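Local coordinates for peptidoglycan D,D-transpeptidase PbpA (Mycobacterium tuberculosis, PDB 3UN7), which probably cross-links cell-wall peptidoglycan as a penicillin-binding serine D,D-transpeptidase and is probably required to regulate cell length, at residues 187-192 with 315-320; 408-413 with 433-438; 412-417 with 445-450. One frame throughout, in Å; residues are numbered along the deposited sequence.

Contact 1 (187-192 with 315-320); sequences ETYPPG and LTPLAN
Tyr189 and Leu315 meet in a single antiparallel bridge, a hydrogen-bonded pair with CA atoms 5.3 Å apart, which ties the loop that leads to Ser193 and helix 196-205 to the lead-in of helix 317-328. Of its two bonds, Leu315 N to Tyr189 O is short (2.8 Å) and nearly straight, at 171° about the hydrogen. The return bond, Tyr189 N to Leu315 O at 2.9 Å, reaches its carbonyl from well above the plane of that group. Just beyond the bridge, Thr316 CA lies 3.4 Å from Glu187 O, a CH···O contact to a buried carbonyl that has no conventional partner.

Side chains close both ends of the bridge. With CG turned beside its own backbone N (chi1 -61°), the Tyr189 ring offers its CD2 edge to Pro317 CD at 4.0 Å, while its hydroxyl bonds Glu432. At the other end, the Pro191 ring crosses Leu315 at about a right angle, Pro191 CB meeting Leu315 CD2 at 4.0 Å and Pro191 CG facing Leu315 CD1. Thr316 uses its two branches differently: CG2 faces Thr188 CG2, whereas OG1 accepts from Ala319 N (2.9 Å) as the N-cap of the helix. The chemistry implies a division of labour, in which main-chain bonds set the register, apolar edges fill in around them, and a threonine hydroxyl takes up one N-H of the first helical turn.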
ATOM      1  N   GLU A 187      -1.822  -5.592   7.242  1.00 34.16           N
ATOM      2  CA  GLU A 187      -2.787  -6.616   6.836  1.00 35.63           C
ATOM      3  C   GLU A 187      -2.474  -7.048   5.413  1.00 34.75           C
ATOM      4  O   GLU A 187      -2.055  -6.226   4.588  1.00 33.56           O
ATOM      5  CB  GLU A 187      -4.221  -6.077   6.959  1.00 35.81           C
ATOM      6  CG  GLU A 187      -5.366  -7.101   6.720  1.00 39.42           C
ATOM      7  CD  GLU A 187      -6.751  -6.569   7.133  1.00 40.42           C
ATOM      8  OE1 GLU A 187      -6.828  -5.630   7.962  1.00 43.73           O
ATOM      9  OE2 GLU A 187      -7.778  -7.085   6.625  1.00 46.12           O
ATOM     10  N   THR A 188      -2.651  -8.340   5.135  1.00 34.28           N
ATOM     11  CA  THR A 188      -2.458  -8.855   3.788  1.00 33.56           C
ATOM     12  C   THR A 188      -3.806  -9.277   3.228  1.00 34.02           C
ATOM     13  O   THR A 188      -4.711  -9.666   3.980  1.00 33.68           O
ATOM     14  CB  THR A 188      -1.505 -10.067   3.732  1.00 34.76           C
ATOM     15  OG1 THR A 188      -1.982 -11.072   4.620  1.00 34.97           O
ATOM     16  CG2 THR A 188      -0.081  -9.687   4.090  1.00 34.14           C
ATOM     17  N   TYR A 189      -3.925  -9.192   1.906  1.00 33.24           N
ATOM     18  CA  TYR A 189      -5.175  -9.442   1.188  1.00 33.37           C
ATOM     19  C   TYR A 189      -4.837 -10.205  -0.064  1.00 32.74           C
ATOM     20  O   TYR A 189      -3.742 -10.040  -0.588  1.00 32.81           O
ATOM     21  CB  TYR A 189      -5.803  -8.117   0.760  1.00 33.12           C
ATOM     22  CG  TYR A 189      -6.148  -7.206   1.899  1.00 34.18           C
ATOM     23  CD1 TYR A 189      -7.422  -7.253   2.490  1.00 34.85           C
ATOM     24  CD2 TYR A 189      -5.216  -6.301   2.398  1.00 31.17           C
ATOM     25  CE1 TYR A 189      -7.752  -6.411   3.548  1.00 35.37           C
ATOM     26  CE2 TYR A 189      -5.535  -5.450   3.452  1.00 32.65           C
ATOM     27  CZ  TYR A 189      -6.805  -5.508   4.018  1.00 34.66           C
ATOM     28  OH  TYR A 189      -7.125  -4.668   5.053  1.00 34.76           O
ATOM     29  N   PRO A 190      -5.770 -11.035  -0.570  1.00 32.95           N
ATOM     30  CA  PRO A 190      -5.511 -11.583  -1.905  1.00 32.53           C
ATOM     31  C   PRO A 190      -5.431 -10.427  -2.899  1.00 31.59           C
ATOM     32  O   PRO A 190      -6.267  -9.525  -2.832  1.00 30.91           O
ATOM     33  CB  PRO A 190      -6.749 -12.448  -2.190  1.00 33.26           C
ATOM     34  CG  PRO A 190      -7.361 -12.718  -0.852  1.00 34.65           C
ATOM     35  CD  PRO A 190      -7.032 -11.533   0.011  1.00 33.70           C
ATOM     36  N   PRO A 191      -4.410 -10.423  -3.776  1.00 30.97           N
ATOM     37  CA  PRO A 191      -4.274  -9.379  -4.794  1.00 30.61           C
ATOM     38  C   PRO A 191      -5.206  -9.585  -6.000  1.00 31.57           C
ATOM     39  O   PRO A 191      -5.438  -8.648  -6.773  1.00 30.59           O
ATOM     40  CB  PRO A 191      -2.815  -9.518  -5.223  1.00 29.96           C
ATOM     41  CG  PRO A 191      -2.556 -11.006  -5.081  1.00 30.64           C
ATOM     42  CD  PRO A 191      -3.285 -11.379  -3.817  1.00 31.00           C
ATOM     43  N   GLY A 192      -5.734 -10.796  -6.157  1.00 31.90           N
ATOM     44  CA  GLY A 192      -6.627 -11.092  -7.270  1.00 33.08           C
ATOM     45  C   GLY A 192      -6.034 -10.757  -8.628  1.00 33.13           C
ATOM     46  O   GLY A 192      -4.865 -11.028  -8.881  1.00 32.38           O
ATOM     47  N   LEU A 315      -0.939 -10.118  -0.135  1.00 32.39           N
ATOM     48  CA  LEU A 315      -0.064  -8.955  -0.252  1.00 32.39           C
ATOM     49  C   LEU A 315      -0.598  -7.822   0.608  1.00 31.92           C
ATOM     50  O   LEU A 315      -1.813  -7.659   0.746  1.00 32.46           O
ATOM     51  CB  LEU A 315      -0.050  -8.468  -1.707  1.00 32.44           C
ATOM     52  CG  LEU A 315       0.949  -8.950  -2.768  1.00 34.96           C
ATOM     53  CD1 LEU A 315       0.844 -10.412  -3.051  1.00 34.67           C
ATOM     54  CD2 LEU A 315       0.728  -8.163  -4.048  1.00 32.60           C
ATOM     55  N   THR A 316       0.303  -7.021   1.168  1.00 30.89           N
ATOM     56  CA  THR A 316      -0.096  -5.764   1.789  1.00 29.80           C
ATOM     57  C   THR A 316      -0.380  -4.799   0.655  1.00 28.97           C
ATOM     58  O   THR A 316       0.137  -4.979  -0.442  1.00 30.05           O
ATOM     59  CB  THR A 316       1.003  -5.168   2.681  1.00 29.50           C
ATOM     60  OG1 THR A 316       2.165  -4.881   1.896  1.00 29.20           O
ATOM     61  CG2 THR A 316       1.378  -6.126   3.834  1.00 29.25           C
ATOM     62  N   PRO A 317      -1.251  -3.804   0.881  1.00 28.36           N
ATOM     63  CA  PRO A 317      -1.366  -2.703  -0.081  1.00 27.34           C
ATOM     64  C   PRO A 317      -0.022  -2.026  -0.418  1.00 27.00           C
ATOM     65  O   PRO A 317       0.216  -1.702  -1.573  1.00 25.54           O
ATOM     66  CB  PRO A 317      -2.338  -1.743   0.602  1.00 27.70           C
ATOM     67  CG  PRO A 317      -3.247  -2.702   1.409  1.00 28.26           C
ATOM     68  CD  PRO A 317      -2.253  -3.707   1.961  1.00 28.45           C
ATOM     69  N   LEU A 318       0.851  -1.834   0.569  1.00 26.73           N
ATOM     70  CA  LEU A 318       2.192  -1.323   0.281  1.00 26.31           C
ATOM     71  C   LEU A 318       2.979  -2.197  -0.715  1.00 26.67           C
ATOM     72  O   LEU A 318       3.641  -1.666  -1.615  1.00 26.33           O
ATOM     73  CB  LEU A 318       2.994  -1.147   1.571  1.00 26.31           C
ATOM     74  CG  LEU A 318       4.459  -0.731   1.422  1.00 26.56           C
ATOM     75  CD1 LEU A 318       4.572   0.658   0.823  1.00 30.04           C
ATOM     76  CD2 LEU A 318       5.226  -0.811   2.765  1.00 28.37           C
ATOM     77  N   ALA A 319       2.942  -3.521  -0.534  1.00 26.64           N
ATOM     78  CA  ALA A 319       3.607  -4.439  -1.481  1.00 27.32           C
ATOM     79  C   ALA A 319       3.027  -4.317  -2.905  1.00 27.89           C
ATOM     80  O   ALA A 319       3.771  -4.353  -3.885  1.00 26.90           O
ATOM     81  CB  ALA A 319       3.539  -5.887  -0.975  1.00 27.35           C
ATOM     82  N   ASN A 320       1.708  -4.154  -3.024  1.00 27.78           N
ATOM     83  CA  ASN A 320       1.120  -3.950  -4.352  1.00 28.77           C
ATOM     84  C   ASN A 320       1.527  -2.589  -4.953  1.00 28.52           C
ATOM     85  O   ASN A 320       1.809  -2.521  -6.144  1.00 29.99           O
ATOM     86  CB  ASN A 320      -0.403  -4.174  -4.363  1.00 28.64           C
ATOM     87  CG  ASN A 320      -0.861  -5.132  -5.484  1.00 30.41           C
ATOM     88  OD1 ASN A 320      -0.082  -5.510  -6.358  1.00 30.30           O
ATOM     89  ND2 ASN A 320      -2.140  -5.507  -5.460  1.00 31.92           N
TER

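Contact 2 (408-413 with 433-438); sequences TPPHAW and NGADRL
Asn433, the residue most covered here, wraps against Thr408, Pro409 and His411, and shows how a loop can be fastened to the start of a strand by main-chain donors. Its backbone adopts a positive phi of 58°, and its N-H points at the imidazole of His411: Asn433 N to His411 ND1 is 3.2 Å, with the donor only 3° out of the ring plane. ND1 is therefore the accepting nitrogen, met squarely at the ring edge. The carboxamide crosses the imidazole obliquely, their planes 54° apart, and Asn433 OD1 comes 3.8 Å from His411 CE1. Asn433 ND2 lies beside the proline ring, 3.7 Å from Pro409 CD, and touches Thr408 CG2 as well. On the main chain, Asn433 CA makes CH···O contacts with the carbonyl oxygens of both Pro409 and Pro410.

Ala435 provides the second hold. Ala435 N bonds Pro410 O at 2.9 Å, and its methyl is pressed tightly into the same residue, with Ala435 CB 3.5 Å from Pro410 CB. Between the two holds, Gly434 runs close to the methyl of Ala412, whose CB is 3.6 Å from Gly434 C.

Segment 433-438 belongs to the connection from strand 425-431 to helix 446-458, probably the β5-α11 loop linked to active-site dynamics in the acylated enzyme. Around it, His401 stacks on the His411 ring and bonds Pro409 O, while Pro410 and Ala435 both touch Thr398 of strand 393-399, the neighbour of strand 411-418 in the sheet.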
ATOM      1  N   THR A 408     -19.285 -13.848  -0.920  1.00 54.85           N
ATOM      2  CA  THR A 408     -18.854 -12.602  -0.285  1.00 52.72           C
ATOM      3  C   THR A 408     -18.382 -11.617  -1.365  1.00 50.37           C
ATOM      4  O   THR A 408     -17.677 -12.021  -2.294  1.00 49.49           O
ATOM      5  CB  THR A 408     -17.760 -12.869   0.795  1.00 52.45           C
ATOM      6  OG1 THR A 408     -18.190 -13.933   1.654  1.00 53.72           O
ATOM      7  CG2 THR A 408     -17.513 -11.648   1.660  1.00 51.94           C
ATOM      8  N   PRO A 409     -18.807 -10.335  -1.270  1.00 48.89           N
ATOM      9  CA  PRO A 409     -18.366  -9.344  -2.251  1.00 47.07           C
ATOM     10  C   PRO A 409     -16.839  -9.302  -2.271  1.00 44.29           C
ATOM     11  O   PRO A 409     -16.221  -9.136  -1.220  1.00 44.18           O
ATOM     12  CB  PRO A 409     -18.922  -8.019  -1.700  1.00 46.90           C
ATOM     13  CG  PRO A 409     -20.032  -8.398  -0.804  1.00 48.72           C
ATOM     14  CD  PRO A 409     -19.688  -9.742  -0.242  1.00 49.75           C
ATOM     15  N   PRO A 410     -16.233  -9.528  -3.439  1.00 42.52           N
ATOM     16  CA  PRO A 410     -14.777  -9.475  -3.557  1.00 40.17           C
ATOM     17  C   PRO A 410     -14.203  -8.086  -3.287  1.00 38.23           C
ATOM     18  O   PRO A 410     -14.933  -7.099  -3.329  1.00 37.79           O
ATOM     19  CB  PRO A 410     -14.544  -9.878  -5.015  1.00 40.15           C
ATOM     20  CG  PRO A 410     -15.760 -10.679  -5.377  1.00 41.97           C
ATOM     21  CD  PRO A 410     -16.861  -9.944  -4.704  1.00 42.96           C
ATOM     22  N   HIS A 411     -12.903  -8.028  -2.998  1.00 36.07           N
ATOM     23  CA  HIS A 411     -12.183  -6.768  -2.848  1.00 34.55           C
ATOM     24  C   HIS A 411     -11.976  -6.109  -4.205  1.00 33.99           C
ATOM     25  O   HIS A 411     -11.959  -6.790  -5.224  1.00 34.04           O
ATOM     26  CB  HIS A 411     -10.811  -7.015  -2.221  1.00 33.68           C
ATOM     27  CG  HIS A 411     -10.860  -7.676  -0.878  1.00 35.03           C
ATOM     28  ND1 HIS A 411     -11.797  -7.353   0.079  1.00 36.21           N
ATOM     29  CD2 HIS A 411     -10.067  -8.626  -0.323  1.00 35.21           C
ATOM     30  CE1 HIS A 411     -11.591  -8.090   1.158  1.00 37.72           C
ATOM     31  NE2 HIS A 411     -10.546  -8.868   0.941  1.00 34.47           N
ATOM     32  N   ALA A 412     -11.785  -4.791  -4.217  1.00 32.97           N
ATOM     33  CA  ALA A 412     -11.497  -4.082  -5.459  1.00 31.97           C
ATOM     34  C   ALA A 412     -10.141  -3.434  -5.296  1.00 31.39           C
ATOM     35  O   ALA A 412      -9.916  -2.718  -4.322  1.00 30.82           O
ATOM     36  CB  ALA A 412     -12.547  -3.035  -5.730  1.00 32.38           C
ATOM     37  N   TRP A 413      -9.252  -3.702  -6.248  1.00 29.98           N
ATOM     38  CA  TRP A 413      -7.897  -3.191  -6.243  1.00 29.92           C
ATOM     39  C   TRP A 413      -7.679  -2.305  -7.457  1.00 29.72           C
ATOM     40  O   TRP A 413      -8.228  -2.569  -8.531  1.00 29.93           O
ATOM     41  CB  TRP A 413      -6.905  -4.332  -6.396  1.00 29.59           C
ATOM     42  CG  TRP A 413      -6.562  -5.169  -5.197  1.00 29.79           C
ATOM     43  CD1 TRP A 413      -7.077  -6.394  -4.883  1.00 30.40           C
ATOM     44  CD2 TRP A 413      -5.544  -4.896  -4.216  1.00 29.49           C
ATOM     45  NE1 TRP A 413      -6.476  -6.886  -3.742  1.00 30.47           N
ATOM     46  CE2 TRP A 413      -5.518  -5.992  -3.325  1.00 29.30           C
ATOM     47  CE3 TRP A 413      -4.663  -3.822  -4.002  1.00 29.72           C
ATOM     48  CZ2 TRP A 413      -4.649  -6.047  -2.219  1.00 30.82           C
ATOM     49  CZ3 TRP A 413      -3.783  -3.874  -2.893  1.00 30.10           C
ATOM     50  CH2 TRP A 413      -3.787  -4.982  -2.024  1.00 29.55           C
ATOM     51  N   ASN A 433     -14.327  -5.397   0.005  1.00 35.41           N
ATOM     52  CA  ASN A 433     -15.694  -5.698  -0.437  1.00 36.87           C
ATOM     53  C   ASN A 433     -16.226  -4.695  -1.469  1.00 37.14           C
ATOM     54  O   ASN A 433     -17.428  -4.517  -1.601  1.00 37.68           O
ATOM     55  CB  ASN A 433     -16.642  -5.820   0.766  1.00 38.15           C
ATOM     56  CG  ASN A 433     -16.371  -7.070   1.601  1.00 40.56           C
ATOM     57  OD1 ASN A 433     -15.238  -7.339   1.969  1.00 43.33           O
ATOM     58  ND2 ASN A 433     -17.417  -7.839   1.895  1.00 44.35           N
ATOM     59  N   GLY A 434     -15.317  -4.058  -2.196  1.00 36.46           N
ATOM     60  CA  GLY A 434     -15.663  -2.953  -3.088  1.00 37.23           C
ATOM     61  C   GLY A 434     -15.951  -3.408  -4.511  1.00 38.70           C
ATOM     62  O   GLY A 434     -16.283  -2.583  -5.376  1.00 37.84           O
ATOM     63  N   ALA A 435     -15.822  -4.714  -4.752  1.00 39.37           N
ATOM     64  CA  ALA A 435     -16.040  -5.266  -6.084  1.00 41.69           C
ATOM     65  C   ALA A 435     -17.418  -4.992  -6.690  1.00 43.67           C
ATOM     66  O   ALA A 435     -18.449  -5.016  -6.015  1.00 44.60           O
ATOM     67  CB  ALA A 435     -15.730  -6.752  -6.137  1.00 41.63           C
ATOM     68  N   ASP A 436     -17.341  -4.769  -7.998  1.00 45.31           N
ATOM     69  CA  ASP A 436     -18.369  -4.437  -8.976  1.00 47.60           C
ATOM     70  C   ASP A 436     -18.980  -5.715  -9.555  1.00 48.22           C
ATOM     71  O   ASP A 436     -18.345  -6.768  -9.515  1.00 47.74           O
ATOM     72  CB  ASP A 436     -17.561  -3.816 -10.117  1.00 47.70           C
ATOM     73  CG  ASP A 436     -18.209  -2.669 -10.747  1.00 50.04           C
ATOM     74  OD1 ASP A 436     -17.650  -1.564 -10.558  1.00 53.62           O
ATOM     75  OD2 ASP A 436     -19.219  -2.866 -11.458  1.00 50.29           O
ATOM     76  N   ARG A 437     -20.181  -5.634 -10.130  1.00 49.38           N
ATOM     77  CA  ARG A 437     -20.694  -6.750 -10.948  1.00 50.60           C
ATOM     78  C   ARG A 437     -20.968  -6.372 -12.419  1.00 50.66           C
ATOM     79  O   ARG A 437     -21.384  -7.220 -13.222  1.00 51.06           O
ATOM     80  CB  ARG A 437     -21.938  -7.384 -10.308  1.00 52.34           C
ATOM     81  CG  ARG A 437     -21.668  -8.313  -9.113  1.00 54.39           C
ATOM     82  CD  ARG A 437     -22.949  -8.454  -8.285  1.00 60.05           C
ATOM     83  NE  ARG A 437     -23.001  -9.647  -7.432  1.00 63.69           N
ATOM     84  CZ  ARG A 437     -23.167 -10.898  -7.867  1.00 66.11           C
ATOM     85  NH1 ARG A 437     -23.217 -11.900  -6.994  1.00 67.59           N
ATOM     86  NH2 ARG A 437     -23.273 -11.167  -9.164  1.00 66.84           N
ATOM     87  N   LEU A 438     -20.734  -5.107 -12.769  1.00 50.18           N
ATOM     88  CA  LEU A 438     -21.057  -4.601 -14.111  1.00 50.32           C
ATOM     89  C   LEU A 438     -19.848  -4.115 -14.913  1.00 49.50           C
ATOM     90  O   LEU A 438     -19.813  -4.268 -16.135  1.00 49.11           O
ATOM     91  CB  LEU A 438     -22.105  -3.481 -14.042  1.00 51.23           C
ATOM     92  CG  LEU A 438     -23.597  -3.798 -13.822  1.00 52.68           C
ATOM     93  CD1 LEU A 438     -24.029  -5.106 -14.464  1.00 51.44           C
ATOM     94  CD2 LEU A 438     -23.923  -3.799 -12.343  1.00 55.54           C
TER

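Contact 3 (412-417 with 445-450); sequences AWYIAF and LAAPIG
Tyr414 projects from strand 411-418 onto helix 446-458, where the five-stranded antiparallel sheet of the penicillin-binding transpeptidase fold is covered on one face by its C-terminal helix. The short segments run in roughly the same direction, 34° apart, and their axes approach to 7.4 Å. So close an approach is possible because the helix presents only alanines and a glycine to the strand: Ala446, Ala447 and Gly450. The contact has no hydrogen bond across it and rests entirely on van der Waals and CH-pi interactions.

The tyrosine side chain can be followed outward along the helix. Tyr414 CB sits 3.7 Å from Ala446 O and a little farther from the Ala446 methyl. From there CG extends opposite the backbone N (chi1 -178°), which carries the ring over the helix backbone. CG and CD1 both meet Ala447 CA, and Tyr414 CD1 also touches Ala447 CB at 3.7 Å, as CE1 does more loosely. The CA of Ala447 stands over the ring face, 3.9 Å from the Tyr414 centroid and 22° off the normal, a CH-pi contact displaced toward the rim. Across the ring, Tyr414 CD2 lies 3.7 Å from Gly450 CA, which approaches obliquely; lacking a side chain, this residue lets the ring reach the main chain itself. Tyr414 CE2 comes 3.8 Å from Ala447 O, and CZ stays near the same oxygen. At the tip, OH leaves the helix segment and hydrogen-bonds Glu378 OE1, so the polar end of this buried side chain is satisfied.

Nearer the start of the strand, Ala446 packs beside Tyr414: Ala446 CB meets Ala412 CB at 4.0 Å and lies 3.7 Å from both Ala412 O and Trp413 C.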
ATOM      1  N   ALA A 412     -11.785  -4.791  -4.217  1.00 32.97           N
ATOM      2  CA  ALA A 412     -11.497  -4.082  -5.459  1.00 31.97           C
ATOM      3  C   ALA A 412     -10.141  -3.434  -5.296  1.00 31.39           C
ATOM      4  O   ALA A 412      -9.916  -2.718  -4.322  1.00 30.82           O
ATOM      5  CB  ALA A 412     -12.547  -3.035  -5.730  1.00 32.38           C
ATOM      6  N   TRP A 413      -9.252  -3.702  -6.248  1.00 29.98           N
ATOM      7  CA  TRP A 413      -7.897  -3.191  -6.243  1.00 29.92           C
ATOM      8  C   TRP A 413      -7.679  -2.305  -7.457  1.00 29.72           C
ATOM      9  O   TRP A 413      -8.228  -2.569  -8.531  1.00 29.93           O
ATOM     10  CB  TRP A 413      -6.905  -4.332  -6.396  1.00 29.59           C
ATOM     11  CG  TRP A 413      -6.562  -5.169  -5.197  1.00 29.79           C
ATOM     12  CD1 TRP A 413      -7.077  -6.394  -4.883  1.00 30.40           C
ATOM     13  CD2 TRP A 413      -5.544  -4.896  -4.216  1.00 29.49           C
ATOM     14  NE1 TRP A 413      -6.476  -6.886  -3.742  1.00 30.47           N
ATOM     15  CE2 TRP A 413      -5.518  -5.992  -3.325  1.00 29.30           C
ATOM     16  CE3 TRP A 413      -4.663  -3.822  -4.002  1.00 29.72           C
ATOM     17  CZ2 TRP A 413      -4.649  -6.047  -2.219  1.00 30.82           C
ATOM     18  CZ3 TRP A 413      -3.783  -3.874  -2.893  1.00 30.10           C
ATOM     19  CH2 TRP A 413      -3.787  -4.982  -2.024  1.00 29.55           C
ATOM     20  N   TYR A 414      -6.831  -1.293  -7.290  1.00 29.21           N
ATOM     21  CA  TYR A 414      -6.281  -0.524  -8.406  1.00 28.91           C
ATOM     22  C   TYR A 414      -4.822  -0.288  -8.070  1.00 28.94           C
ATOM     23  O   TYR A 414      -4.512   0.214  -7.001  1.00 29.16           O
ATOM     24  CB  TYR A 414      -6.994   0.814  -8.516  1.00 29.66           C
ATOM     25  CG  TYR A 414      -6.582   1.737  -9.659  1.00 29.67           C
ATOM     26  CD1 TYR A 414      -6.999   1.495 -10.972  1.00 29.61           C
ATOM     27  CD2 TYR A 414      -5.837   2.892  -9.405  1.00 30.11           C
ATOM     28  CE1 TYR A 414      -6.664   2.371 -12.007  1.00 29.26           C
ATOM     29  CE2 TYR A 414      -5.497   3.764 -10.412  1.00 29.06           C
ATOM     30  CZ  TYR A 414      -5.895   3.496 -11.710  1.00 30.65           C
ATOM     31  OH  TYR A 414      -5.548   4.387 -12.684  1.00 32.91           O
ATOM     32  N   ILE A 415      -3.921  -0.677  -8.965  1.00 28.78           N
ATOM     33  CA  ILE A 415      -2.515  -0.316  -8.823  1.00 28.13           C
ATOM     34  C   ILE A 415      -2.088   0.451 -10.070  1.00 28.52           C
ATOM     35  O   ILE A 415      -2.553   0.148 -11.169  1.00 28.16           O
ATOM     36  CB  ILE A 415      -1.590  -1.527  -8.518  1.00 27.80           C
ATOM     37  CG1 ILE A 415      -1.629  -2.581  -9.637  1.00 29.33           C
ATOM     38  CG2 ILE A 415      -1.989  -2.176  -7.178  1.00 26.64           C
ATOM     39  CD1 ILE A 415      -0.488  -3.609  -9.537  1.00 27.55           C
ATOM     40  N   ALA A 416      -1.238   1.464  -9.897  1.00 28.26           N
ATOM     41  CA  ALA A 416      -0.990   2.389 -11.005  1.00 29.84           C
ATOM     42  C   ALA A 416       0.243   3.233 -10.811  1.00 29.94           C
ATOM     43  O   ALA A 416       0.759   3.349  -9.705  1.00 30.54           O
ATOM     44  CB  ALA A 416      -2.217   3.290 -11.239  1.00 29.98           C
ATOM     45  N   PHE A 417       0.732   3.787 -11.912  1.00 30.82           N
ATOM     46  CA  PHE A 417       1.773   4.801 -11.860  1.00 30.95           C
ATOM     47  C   PHE A 417       1.613   5.807 -12.990  1.00 31.89           C
ATOM     48  O   PHE A 417       0.945   5.533 -13.982  1.00 31.94           O
ATOM     49  CB  PHE A 417       3.177   4.175 -11.794  1.00 30.20           C
ATOM     50  CG  PHE A 417       3.529   3.305 -12.959  1.00 30.76           C
ATOM     51  CD1 PHE A 417       4.179   3.844 -14.069  1.00 30.51           C
ATOM     52  CD2 PHE A 417       3.264   1.928 -12.931  1.00 27.95           C
ATOM     53  CE1 PHE A 417       4.541   3.025 -15.146  1.00 29.84           C
ATOM     54  CE2 PHE A 417       3.626   1.108 -14.001  1.00 28.08           C
ATOM     55  CZ  PHE A 417       4.267   1.659 -15.109  1.00 28.70           C
ATOM     56  N   LEU A 445     -14.688   0.728  -8.651  1.00 40.41           N
ATOM     57  CA  LEU A 445     -14.779   1.665  -7.521  1.00 39.92           C
ATOM     58  C   LEU A 445     -13.405   2.116  -7.008  1.00 37.50           C
ATOM     59  O   LEU A 445     -13.255   3.240  -6.528  1.00 36.81           O
ATOM     60  CB  LEU A 445     -15.550   1.018  -6.366  1.00 41.04           C
ATOM     61  CG  LEU A 445     -16.645   1.813  -5.653  1.00 43.36           C
ATOM     62  CD1 LEU A 445     -17.542   2.551  -6.641  1.00 45.65           C
ATOM     63  CD2 LEU A 445     -17.474   0.893  -4.764  1.00 42.38           C
ATOM     64  N   ALA A 446     -12.419   1.226  -7.109  1.00 35.30           N
ATOM     65  CA  ALA A 446     -11.050   1.496  -6.665  1.00 33.34           C
ATOM     66  C   ALA A 446     -10.331   2.471  -7.591  1.00 32.73           C
ATOM     67  O   ALA A 446      -9.483   3.237  -7.142  1.00 30.95           O
ATOM     68  CB  ALA A 446     -10.269   0.191  -6.536  1.00 32.93           C
ATOM     69  N   ALA A 447     -10.696   2.460  -8.878  1.00 32.82           N
ATOM     70  CA  ALA A 447      -9.979   3.234  -9.904  1.00 32.76           C
ATOM     71  C   ALA A 447      -9.979   4.765  -9.724  1.00 32.97           C
ATOM     72  O   ALA A 447      -8.909   5.382  -9.780  1.00 32.78           O
ATOM     73  CB  ALA A 447     -10.473   2.853 -11.313  1.00 33.83           C
ATOM     74  N   PRO A 448     -11.169   5.392  -9.561  1.00 33.44           N
ATOM     75  CA  PRO A 448     -11.138   6.865  -9.421  1.00 33.86           C
ATOM     76  C   PRO A 448     -10.475   7.353  -8.120  1.00 32.89           C
ATOM     77  O   PRO A 448     -10.008   8.485  -8.062  1.00 33.05           O
ATOM     78  CB  PRO A 448     -12.609   7.272  -9.453  1.00 34.05           C
ATOM     79  CG  PRO A 448     -13.367   6.030  -9.137  1.00 35.34           C
ATOM     80  CD  PRO A 448     -12.548   4.862  -9.553  1.00 33.74           C
ATOM     81  N   ILE A 449     -10.458   6.506  -7.095  1.00 32.73           N
ATOM     82  CA  ILE A 449      -9.709   6.792  -5.855  1.00 31.56           C
ATOM     83  C   ILE A 449      -8.218   6.887  -6.168  1.00 30.96           C
ATOM     84  O   ILE A 449      -7.535   7.805  -5.704  1.00 30.90           O
ATOM     85  CB  ILE A 449      -9.972   5.719  -4.764  1.00 31.37           C
ATOM     86  CG1 ILE A 449     -11.444   5.761  -4.334  1.00 32.76           C
ATOM     87  CG2 ILE A 449      -9.042   5.938  -3.541  1.00 29.85           C
ATOM     88  CD1 ILE A 449     -11.946   4.575  -3.512  1.00 31.59           C
ATOM     89  N   GLY A 450      -7.722   5.937  -6.962  1.00 30.27           N
ATOM     90  CA  GLY A 450      -6.326   5.941  -7.415  1.00 29.62           C
ATOM     91  C   GLY A 450      -5.998   7.167  -8.247  1.00 29.71           C
ATOM     92  O   GLY A 450      -4.964   7.790  -8.044  1.00 29.82           O
TER

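Overall arrangement
Trp413 joins the three contacts: contacts 2 and 3 share it through strand 411-418, and its indole packs into contact 1. Trp413 NE1 lies 2.8 Å from Pro190 O, a hydrogen bond, while Trp413 CE3 merely packs against Asn320 ND2, which bonds Thr194 OG1. The centres of contacts 1 and 3 are about 13 Å apart, those of contacts 2 and 3 about 12 Å. Ser193, the acyl-ester nucleophile by similarity, follows segment 187-192 directly; side chains of Pro191, Pro410 and Trp413 come within about 8, 9 and 7 Å of its own. This is consistent with contacts 1 and 2 lying near the catalytic cleft, while contact 3 backs the same strand from its other face.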